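PDB 2HX5: 1,4-dihydroxy-2-naphthoyl-CoA hydrolase, which probably hydrolyses 1,4-dihydroxy-2-naphthoyl-CoA to 1,4-dihydroxy-2-naphthoate and free coenzyme A, a step in phylloquinone (vitamin K1) biosynthesis. Local coordinates for residues A[73-78]-A[113-118]. Numbering follows the deposited sequence.
Sequences QADFRR and AAHALI
Residues 73-76 and 113-118 are antiparallel neighbours in the curved sheet of a hot-dog fold, where strand 65-76 is one of the two outermost strands within the chain and strand 111-124 lies next inward. The axes of the two short segments approach to 4.7 Å. Gln73 with Leu117 and Asp75 with His115 are hydrogen-bonded pairs, each closed by two backbone N-H...O bonds; Ala74 with Ala116 and Phe76 with Ala114 are the non-hydrogen-bonded pairs between and beyond them. The latter four side chains share the sheet face that is packed against helix 29-45 and the loop carrying Met25 and Phe27. The CB atoms of Ala74 and Ala116 meet at 4.0 Å, Ala74 packing on Leu30 and Phe31 and Ala116 on Cys34 of that helix, while the Phe76 ring sits obliquely to Ala114 CB. On the other face, Gln73 and Leu117 run side by side, CG of the glutamine 4.0 Å from CB of the leucine, and Gln73 OE1 is hydrogen-bonded to NE2 of His71 in the same chain. Asp75 and His115 also project together. With CG of His115 between its backbone N and carbonyl carbon (chi1 56°), the imidazole leans over the strand gap and takes Asp75 CB over one face, 3.9 Å from the ring centroid, as a CH-pi contact. The carboxylate plane is turned 53° from the ring, and Asp75 OD1 is hydrogen-bonded to ND1 of His71 of the second subunit; Gln73, Ala74 and Asp75 also pair antiparallel with a strand of that subunit, continuing the sheet across the interface. On its other side, strand 111-124 has a classic beta bulge, Ala113 and Ala114 both facing Phe106. As strand 65-76 finishes, Ala113 O receives two successive amides, Arg77 N at 2.8 Å and Arg78 N at 3.0 Å.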
ATOM      1  N   GLN A  73     -16.182   7.684   2.311  1.00 14.40           N
ATOM      2  CA  GLN A  73     -16.615   6.979   3.495  1.00 13.47           C
ATOM      3  C   GLN A  73     -16.919   5.530   3.148  1.00 14.55           C
ATOM      4  O   GLN A  73     -17.138   5.164   2.007  1.00 13.87           O
ATOM      5  CB  GLN A  73     -17.847   7.631   4.114  1.00 14.21           C
ATOM      6  CG  GLN A  73     -19.060   7.726   3.212  1.00 14.98           C
ATOM      7  CD  GLN A  73     -20.212   8.320   3.949  1.00 15.22           C
ATOM      8  OE1 GLN A  73     -20.418   9.566   3.916  1.00 20.26           O
ATOM      9  NE2 GLN A  73     -20.954   7.493   4.668  1.00 14.12           N
ATOM     10  N   ALA A  74     -16.942   4.718   4.184  1.00 13.90           N
ATOM     11  CA  ALA A  74     -17.273   3.299   4.049  1.00 15.45           C
ATOM     12  C   ALA A  74     -17.890   2.756   5.287  1.00 13.96           C
ATOM     13  O   ALA A  74     -17.551   3.207   6.414  1.00 14.16           O
ATOM     14  CB  ALA A  74     -16.085   2.463   3.695  1.00 17.03           C
ATOM     15  N   ASP A  75     -18.780   1.773   5.115  1.00 14.86           N
ATOM     16  CA  ASP A  75     -19.312   0.968   6.234  1.00 14.14           C
ATOM     17  C   ASP A  75     -18.847  -0.480   5.972  1.00 14.61           C
ATOM     18  O   ASP A  75     -18.967  -0.972   4.846  1.00 15.15           O
ATOM     19  CB  ASP A  75     -20.832   0.976   6.257  1.00 15.39           C
ATOM     20  CG  ASP A  75     -21.485   2.280   6.622  1.00 23.84           C
ATOM     21  OD1 ASP A  75     -20.891   3.329   6.793  1.00 21.88           O
ATOM     22  OD2 ASP A  75     -22.753   2.245   6.651  1.00 29.87           O
ATOM     23  N   PHE A  76     -18.373  -1.142   7.015  1.00 14.34           N
ATOM     24  CA  PHE A  76     -17.878  -2.506   6.942  1.00 14.23           C
ATOM     25  C   PHE A  76     -18.855  -3.356   7.731  1.00 16.34           C
ATOM     26  O   PHE A  76     -18.987  -3.185   8.930  1.00 16.59           O
ATOM     27  CB  PHE A  76     -16.452  -2.561   7.496  1.00 13.83           C
ATOM     28  CG  PHE A  76     -15.494  -1.646   6.831  1.00 14.20           C
ATOM     29  CD1 PHE A  76     -15.357  -0.329   7.276  1.00 13.65           C
ATOM     30  CD2 PHE A  76     -14.694  -2.039   5.765  1.00 16.46           C
ATOM     31  CE1 PHE A  76     -14.513   0.542   6.714  1.00 17.19           C
ATOM     32  CE2 PHE A  76     -13.790  -1.139   5.215  1.00 16.42           C
ATOM     33  CZ  PHE A  76     -13.741   0.152   5.648  1.00 17.42           C
ATOM     34  N   ARG A  77     -19.512  -4.289   7.055  1.00 15.03           N
ATOM     35  CA  ARG A  77     -20.650  -4.995   7.631  1.00 17.56           C
ATOM     36  C   ARG A  77     -20.308  -6.424   7.942  1.00 16.78           C
ATOM     37  O   ARG A  77     -20.740  -6.947   8.989  1.00 20.54           O
ATOM     38  CB  ARG A  77     -21.855  -4.966   6.668  1.00 19.75           C
ATOM     39  CG  ARG A  77     -22.223  -3.574   6.077  1.00 27.02           C
ATOM     40  CD  ARG A  77     -22.627  -2.502   7.110  1.00 37.88           C
ATOM     41  NE  ARG A  77     -23.941  -2.795   7.683  1.00 45.70           N
ATOM     42  CZ  ARG A  77     -24.217  -2.894   8.982  1.00 48.21           C
ATOM     43  NH1 ARG A  77     -23.276  -2.697   9.908  1.00 54.56           N
ATOM     44  NH2 ARG A  77     -25.455  -3.180   9.362  1.00 42.98           N
ATOM     45  N   ARG A  78     -19.557  -7.089   7.060  1.00 17.21           N
ATOM     46  CA  ARG A  78     -19.139  -8.502   7.278  1.00 18.64           C
ATOM     47  C   ARG A  78     -17.681  -8.665   6.964  1.00 20.26           C
ATOM     48  O   ARG A  78     -17.176  -8.006   6.079  1.00 20.13           O
ATOM     49  CB  ARG A  78     -19.956  -9.411   6.360  1.00 19.04           C
ATOM     50  CG  ARG A  78     -21.434  -9.391   6.669  1.00 23.08           C
ATOM     51  CD  ARG A  78     -22.277 -10.076   5.644  1.00 33.29           C
ATOM     52  NE  ARG A  78     -23.304 -10.856   6.312  1.00 55.23           N
ATOM     53  CZ  ARG A  78     -23.213 -12.159   6.572  1.00 58.10           C
ATOM     54  NH1 ARG A  78     -22.146 -12.871   6.187  1.00 64.53           N
ATOM     55  NH2 ARG A  78     -24.213 -12.767   7.207  1.00 66.82           N
ATOM     56  N   ALA A 113     -21.048  -7.173   2.128  1.00 16.04           N
ATOM     57  CA  ALA A 113     -20.001  -7.189   3.133  1.00 14.60           C
ATOM     58  C   ALA A 113     -19.515  -5.772   3.481  1.00 13.39           C
ATOM     59  O   ALA A 113     -19.046  -5.544   4.585  1.00 15.59           O
ATOM     60  CB  ALA A 113     -18.840  -7.995   2.631  1.00 16.81           C
ATOM     61  N   ALA A 114     -19.633  -4.833   2.562  1.00 15.17           N
ATOM     62  CA  ALA A 114     -19.166  -3.466   2.750  1.00 13.72           C
ATOM     63  C   ALA A 114     -19.778  -2.588   1.668  1.00 15.32           C
ATOM     64  O   ALA A 114     -20.167  -3.060   0.570  1.00 15.42           O
ATOM     65  CB  ALA A 114     -17.625  -3.407   2.684  1.00 13.73           C
ATOM     66  N   HIS A 115     -19.824  -1.284   1.923  1.00 14.64           N
ATOM     67  CA  HIS A 115     -20.156  -0.354   0.885  1.00 14.96           C
ATOM     68  C   HIS A 115     -19.410   0.948   1.138  1.00 14.08           C
ATOM     69  O   HIS A 115     -18.977   1.195   2.267  1.00 15.07           O
ATOM     70  CB  HIS A 115     -21.658  -0.116   0.758  1.00 15.50           C
ATOM     71  CG  HIS A 115     -22.320   0.341   2.009  1.00 16.40           C
ATOM     72  ND1 HIS A 115     -22.314   1.658   2.411  1.00 19.24           N
ATOM     73  CD2 HIS A 115     -23.050  -0.332   2.926  1.00 20.46           C
ATOM     74  CE1 HIS A 115     -23.040   1.770   3.520  1.00 19.31           C
ATOM     75  NE2 HIS A 115     -23.476   0.575   3.857  1.00 19.71           N
ATOM     76  N   ALA A 116     -19.216   1.746   0.097  1.00 13.85           N
ATOM     77  CA  ALA A 116     -18.411   2.944   0.189  1.00 12.19           C
ATOM     78  C   ALA A 116     -18.955   3.988  -0.747  1.00 14.25           C
ATOM     79  O   ALA A 116     -19.695   3.707  -1.689  1.00 14.15           O
ATOM     80  CB  ALA A 116     -16.972   2.661  -0.178  1.00 14.24           C
ATOM     81  N   LEU A 117     -18.544   5.229  -0.533  1.00 14.38           N
ATOM     82  CA  LEU A 117     -18.978   6.367  -1.334  1.00 15.49           C
ATOM     83  C   LEU A 117     -17.760   7.255  -1.517  1.00 15.92           C
ATOM     84  O   LEU A 117     -17.058   7.547  -0.536  1.00 15.61           O
ATOM     85  CB  LEU A 117     -20.089   7.128  -0.598  1.00 14.04           C
ATOM     86  CG  LEU A 117     -20.646   8.317  -1.329  1.00 14.84           C
ATOM     87  CD1 LEU A 117     -21.634   7.861  -2.435  1.00 19.21           C
ATOM     88  CD2 LEU A 117     -21.488   9.239  -0.364  1.00 21.08           C
ATOM     89  N   ILE A 118     -17.470   7.706  -2.736  1.00 14.13           N
ATOM     90  CA  ILE A 118     -16.357   8.575  -3.066  1.00 13.33           C
ATOM     91  C   ILE A 118     -16.913   9.743  -3.846  1.00 16.76           C
ATOM     92  O   ILE A 118     -17.602   9.535  -4.844  1.00 15.44           O
ATOM     93  CB  ILE A 118     -15.284   7.857  -3.886  1.00 15.92           C
ATOM     94  CG1 ILE A 118     -14.671   6.705  -3.103  1.00 17.81           C
ATOM     95  CG2 ILE A 118     -14.143   8.849  -4.259  1.00 17.37           C
ATOM     96  CD1 ILE A 118     -13.522   5.960  -3.829  1.00 17.38           C
TER